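PDB 5H80: carboxylase from Deinococcus radiodurans, which probably uses ATP and bicarbonate to carboxylate biotin, acting as the biotin carboxylase part of a single-chain bacterial carboxylase. Local coordinates for residues 251-256 / 361-366; 267-272 / 367-372. One frame throughout, in Å; residues are numbered along the deposited sequence.

Contact 1: 251-256 / 361-366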
# COMPACT_ATOMS: atom_id res chain seq x y z
N HIS A 251 -1.23 -22.74 -0.02
CA HIS A 251 -2.22 -21.91 -0.61
C HIS A 251 -2.22 -20.51 0.05
O HIS A 251 -1.79 -20.34 1.19
CB HIS A 251 -3.58 -22.50 -0.63
CG HIS A 251 -4.26 -22.54 0.73
ND1 HIS A 251 -4.95 -21.49 1.27
CD2 HIS A 251 -4.24 -23.49 1.69
CE1 HIS A 251 -5.42 -21.83 2.48
NE2 HIS A 251 -4.92 -22.99 2.77
N LEU A 252 -2.65 -19.57 -0.72
CA LEU A 252 -3.01 -18.16 -0.26
C LEU A 252 -4.53 -17.90 -0.43
O LEU A 252 -4.94 -16.81 -0.89
CB LEU A 252 -2.13 -17.06 -0.86
CG LEU A 252 -0.69 -16.92 -0.40
CD1 LEU A 252 -0.60 -16.82 1.14
CD2 LEU A 252 0.04 -18.06 -0.96
N TRP A 253 -5.39 -18.91 -0.16
CA TRP A 253 -6.82 -18.80 -0.23
C TRP A 253 -7.29 -18.46 -1.65
O TRP A 253 -6.61 -18.80 -2.63
CB TRP A 253 -7.39 -17.78 0.86
CG TRP A 253 -7.00 -18.30 2.27
CD1 TRP A 253 -7.69 -19.17 3.06
CD2 TRP A 253 -5.90 -17.84 3.04
NE1 TRP A 253 -7.05 -19.31 4.26
CE2 TRP A 253 -5.94 -18.53 4.27
CE3 TRP A 253 -4.82 -16.92 2.77
CZ2 TRP A 253 -4.97 -18.29 5.29
CZ3 TRP A 253 -3.83 -16.74 3.81
CH2 TRP A 253 -3.97 -17.36 5.01
N GLU A 254 -8.37 -17.72 -1.77
CA GLU A 254 -9.08 -17.53 -2.99
C GLU A 254 -9.16 -16.14 -3.51
O GLU A 254 -9.07 -15.13 -2.77
CB GLU A 254 -10.47 -18.14 -2.93
CG GLU A 254 -11.65 -17.39 -2.35
CD GLU A 254 -11.55 -17.07 -0.85
OE1 GLU A 254 -10.71 -17.70 -0.18
OE2 GLU A 254 -12.37 -16.23 -0.47
N ARG A 255 -9.63 -16.03 -4.77
CA ARG A 255 -10.03 -14.75 -5.40
C ARG A 255 -11.26 -14.98 -6.24
O ARG A 255 -11.47 -16.14 -6.70
CB ARG A 255 -8.96 -14.23 -6.37
CG ARG A 255 -7.66 -13.75 -5.84
CD ARG A 255 -6.60 -13.40 -6.88
NE ARG A 255 -6.10 -14.51 -7.69
CZ ARG A 255 -4.95 -15.12 -7.52
NH1 ARG A 255 -4.09 -14.81 -6.52
NH2 ARG A 255 -4.62 -16.06 -8.36
N ASP A 256 -12.11 -13.94 -6.34
CA ASP A 256 -13.32 -14.02 -7.12
C ASP A 256 -13.22 -13.01 -8.21
O ASP A 256 -13.12 -11.80 -7.96
CB ASP A 256 -14.52 -13.82 -6.30
CG ASP A 256 -15.86 -14.06 -7.02
OD1 ASP A 256 -16.14 -13.40 -8.03
OD2 ASP A 256 -16.59 -14.91 -6.42
N ALA A 361 -7.64 -23.45 6.65
CA ALA A 361 -6.92 -22.45 7.47
C ALA A 361 -7.78 -21.21 7.52
O ALA A 361 -8.37 -20.76 6.53
CB ALA A 361 -5.54 -22.09 6.95
N ALA A 362 -7.84 -20.59 8.69
CA ALA A 362 -8.71 -19.44 8.82
C ALA A 362 -8.23 -18.32 7.87
O ALA A 362 -7.00 -18.07 7.82
CB ALA A 362 -8.73 -18.92 10.26
N PRO A 363 -9.12 -17.77 7.06
CA PRO A 363 -8.63 -16.69 6.15
C PRO A 363 -8.25 -15.38 6.89
O PRO A 363 -8.85 -15.14 7.99
CB PRO A 363 -9.75 -16.45 5.17
CG PRO A 363 -10.84 -17.40 5.42
CD PRO A 363 -10.51 -18.17 6.74
N PRO A 364 -7.33 -14.57 6.34
CA PRO A 364 -6.97 -13.27 6.87
C PRO A 364 -8.25 -12.36 6.99
O PRO A 364 -9.19 -12.41 6.19
CB PRO A 364 -5.98 -12.72 5.82
CG PRO A 364 -5.39 -13.94 5.21
CD PRO A 364 -6.62 -14.85 5.10
N PRO A 365 -8.27 -11.47 8.00
CA PRO A 365 -9.28 -10.42 8.01
C PRO A 365 -9.03 -9.38 6.92
O PRO A 365 -7.95 -9.40 6.29
CB PRO A 365 -9.06 -9.75 9.38
CG PRO A 365 -7.66 -9.83 9.54
CD PRO A 365 -7.29 -11.24 9.06
N GLY A 366 -9.98 -8.48 6.74
CA GLY A 366 -9.90 -7.43 5.73
C GLY A 366 -10.28 -8.00 4.34
O GLY A 366 -10.85 -9.07 4.21

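Contact 2: 267-272 / 367-372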
# COMPACT_ATOMS: atom_id res chain seq x y z
N LEU A 267 -13.05 -6.81 -12.45
CA LEU A 267 -12.98 -6.57 -10.98
C LEU A 267 -12.65 -7.89 -10.28
O LEU A 267 -13.19 -8.94 -10.62
CB LEU A 267 -14.23 -6.02 -10.33
CG LEU A 267 -14.70 -4.69 -10.82
CD1 LEU A 267 -16.10 -4.42 -10.46
CD2 LEU A 267 -13.75 -3.52 -10.39
N GLU A 268 -11.60 -7.90 -9.48
CA GLU A 268 -11.17 -9.18 -8.89
C GLU A 268 -11.10 -8.93 -7.39
O GLU A 268 -10.37 -8.05 -6.96
CB GLU A 268 -9.84 -9.59 -9.53
CG GLU A 268 -10.02 -9.80 -11.06
CD GLU A 268 -8.84 -9.40 -11.90
OE1 GLU A 268 -8.35 -8.27 -11.77
OE2 GLU A 268 -8.45 -10.26 -12.71
N PHE A 269 -11.73 -9.80 -6.61
CA PHE A 269 -11.88 -9.64 -5.14
C PHE A 269 -11.10 -10.72 -4.33
O PHE A 269 -11.00 -11.86 -4.70
CB PHE A 269 -13.35 -9.67 -4.80
CG PHE A 269 -14.09 -8.60 -5.33
CD1 PHE A 269 -14.46 -7.54 -4.53
CD2 PHE A 269 -14.52 -8.58 -6.65
CE1 PHE A 269 -15.22 -6.55 -5.00
CE2 PHE A 269 -15.35 -7.55 -7.12
CZ PHE A 269 -15.61 -6.49 -6.31
N ALA A 270 -10.43 -10.38 -3.19
CA ALA A 270 -9.79 -11.39 -2.33
C ALA A 270 -10.17 -10.82 -0.89
O ALA A 270 -9.81 -9.62 -0.57
CB ALA A 270 -8.35 -11.60 -2.55
N PRO A 271 -10.96 -11.54 -0.11
CA PRO A 271 -11.58 -12.81 -0.37
C PRO A 271 -12.69 -12.75 -1.36
O PRO A 271 -13.19 -11.69 -1.80
CB PRO A 271 -12.19 -13.18 0.99
CG PRO A 271 -12.54 -11.85 1.60
CD PRO A 271 -11.47 -10.92 1.16
N ALA A 272 -13.15 -13.93 -1.75
CA ALA A 272 -14.45 -14.03 -2.36
C ALA A 272 -15.61 -13.58 -1.44
O ALA A 272 -15.77 -14.26 -0.42
CB ALA A 272 -14.69 -15.48 -2.79
N GLN A 367 -10.03 -7.18 3.35
CA GLN A 367 -10.67 -7.45 2.04
C GLN A 367 -9.95 -6.57 1.10
O GLN A 367 -9.51 -5.44 1.45
CB GLN A 367 -12.16 -7.20 2.05
CG GLN A 367 -12.60 -5.87 2.66
CD GLN A 367 -14.08 -5.58 2.60
OE1 GLN A 367 -14.82 -6.12 1.77
NE2 GLN A 367 -14.52 -4.69 3.49
N ALA A 368 -9.90 -7.01 -0.14
CA ALA A 368 -9.29 -6.12 -1.19
C ALA A 368 -9.94 -6.39 -2.57
O ALA A 368 -10.61 -7.48 -2.78
CB ALA A 368 -7.81 -6.31 -1.27
N VAL A 369 -9.88 -5.42 -3.41
CA VAL A 369 -10.34 -5.54 -4.79
C VAL A 369 -9.31 -4.86 -5.75
O VAL A 369 -8.76 -3.80 -5.47
CB VAL A 369 -11.73 -4.94 -4.96
CG1 VAL A 369 -11.87 -3.41 -4.71
CG2 VAL A 369 -12.27 -5.05 -6.33
N GLN A 370 -9.18 -5.43 -6.94
CA GLN A 370 -8.44 -4.86 -8.02
C GLN A 370 -9.34 -4.48 -9.15
O GLN A 370 -10.27 -5.26 -9.50
CB GLN A 370 -7.39 -5.87 -8.59
CG GLN A 370 -6.73 -5.43 -9.96
CD GLN A 370 -5.53 -6.25 -10.31
OE1 GLN A 370 -4.41 -5.98 -9.85
NE2 GLN A 370 -5.70 -7.24 -11.16
N ALA A 371 -9.17 -3.30 -9.68
CA ALA A 371 -9.89 -2.94 -10.90
C ALA A 371 -8.82 -2.78 -12.06
O ALA A 371 -7.79 -2.19 -11.88
CB ALA A 371 -10.69 -1.73 -10.75
N ARG A 372 -9.11 -3.38 -13.24
CA ARG A 372 -8.24 -3.14 -14.39
C ARG A 372 -8.68 -1.84 -15.18
O ARG A 372 -9.81 -1.77 -15.78
CB ARG A 372 -8.39 -4.38 -15.25
CG ARG A 372 -7.99 -5.74 -14.52
CD ARG A 372 -7.74 -6.91 -15.53
NE ARG A 372 -7.59 -8.24 -14.87
CZ ARG A 372 -7.23 -9.36 -15.51
NH1 ARG A 372 -6.82 -9.32 -16.75
NH2 ARG A 372 -7.19 -10.52 -14.88
O HOH W 1 -12.88 -8.92 -1.22

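Contact 1: 251-256 / 361-366
Trp253 meets the run of alanines and prolines at 361-364 with both the edge and one face of its indole. At the edge, NE1 donates to Ala361 O over 3.0 Å with an N-H...O angle of 165°. The acceptor lies close to the ring plane, whereas the donor stands well above the carbonyl plane of Ala361. Over the face come two CH-pi contacts: Pro364 CD sits 3.4 Å from the centroid of the six-membered ring of Trp253, almost on its normal, and Pro363 CA lies 3.9 Å from the centroid of the five-membered ring. Pro364 CG extends this cover to the rim, 3.5 Å from Trp253 CZ3.

His251 backs the opposite face of the indole, its CE1 3.4 Å from the Trp253 ring plane. The imidazole is fixed at both nitrogens, since ND1 accepts from Trp253 N at 3.0 Å, in the imidazole plane, and NE2 bonds to Pro358 O. With CG beside its own backbone N (chi1 -60°), Trp253 sends the indole across to the proline loop. Its phi is positive, and both Leu252 and Trp253 make backbone bonds to Gln241, which is consistent with a beta bulge. Ile284 and Cys332, from helices 277-293 and 325-332, also touch the Trp253 side chain.

Backbone angles from Ala361 to Pro365 are those of a polyproline II conformation. A tryptophan on strand 249-256, an edge strand of an antiparallel sheet, thus docks a proline-rich linker leading to strand 367-374, within the ATP-grasp architecture of the biotin carboxylase family.

Contact 2: 267-272 / 367-372
Strands 267-270 and 367-372 pair antiparallel, with 164° between their directions, Glu268-Gln370 and Ala270-Ala368 being hydrogen-bonded pairs, each closed by two N-H...O bonds, and Leu267-Ala371 and Phe269-Val369 non-hydrogen-bonded ones.

The polar grip lies on the face of Glu268 and Gln370. Arg372 reaches Glu268 side-on, crossing it at about a right angle: NE donates to OE1 at 3.2 Å and 174°, while NH2 meets OE2 on its syn side in a salt bridge whose modelled 2.5 Å is doubtfully short. Gln370 NE2 also donates to Glu268 OE1, at 2.9 Å, and meets it from the carboxylate face opposite to Arg372 NE, so two donors straddle this oxygen. Thr326 OG1 bonds to Gln370 OE1, fixing the other end of that amide.

On the reverse face, Val369 CG2 rests over the Phe269 ring, 3.6 Å from its centroid. A chi1 of 64° turns CG2 anti to the valine N, which lays that methyl over the ring, and the two side chains run alongside each other. Leu267 CD2 touches Ala371 CB at 3.6 Å. Where the pairing ends, a cis peptide precedes Pro271, and one water donates to both Pro271 O and Ala368 O.

Strand 421-429 continues the sheet beyond 367-372 through backbone bonds. Leu434, Leu437 and Leu438 of helix 434-446 cover the Phe269 and Val369 side, with Tyr472 edge-to-face against Phe269, whereas helix 325-332 packs on the Ala270 and Gln370 side; Glu324, just ahead of it, forms a second salt bridge with Arg372.

How the contacts relate
Contact 2 is a buried strand pairing, its centre about 12 Å from that of the chain, while contact 1, its centre about 17 Å from the same point, is partly buried and packs a loop on a tryptophan of strand 249-256. Their chemistry follows: backbone bonds and a gripped carboxylate in contact 2, a single crossing hydrogen bond and CH-pi packing in contact 1. Residues 361-366 run directly into 367-372, so the proline loop feeds the central strand. Segments 251-256 and 267-272 also touch, with Asp256 O 2.8 Å from Phe269 N and Glu254 OE2 2.7 Å from Ala272 N, both probable hydrogen bonds. Helix 325-332 contributes packing to both contacts.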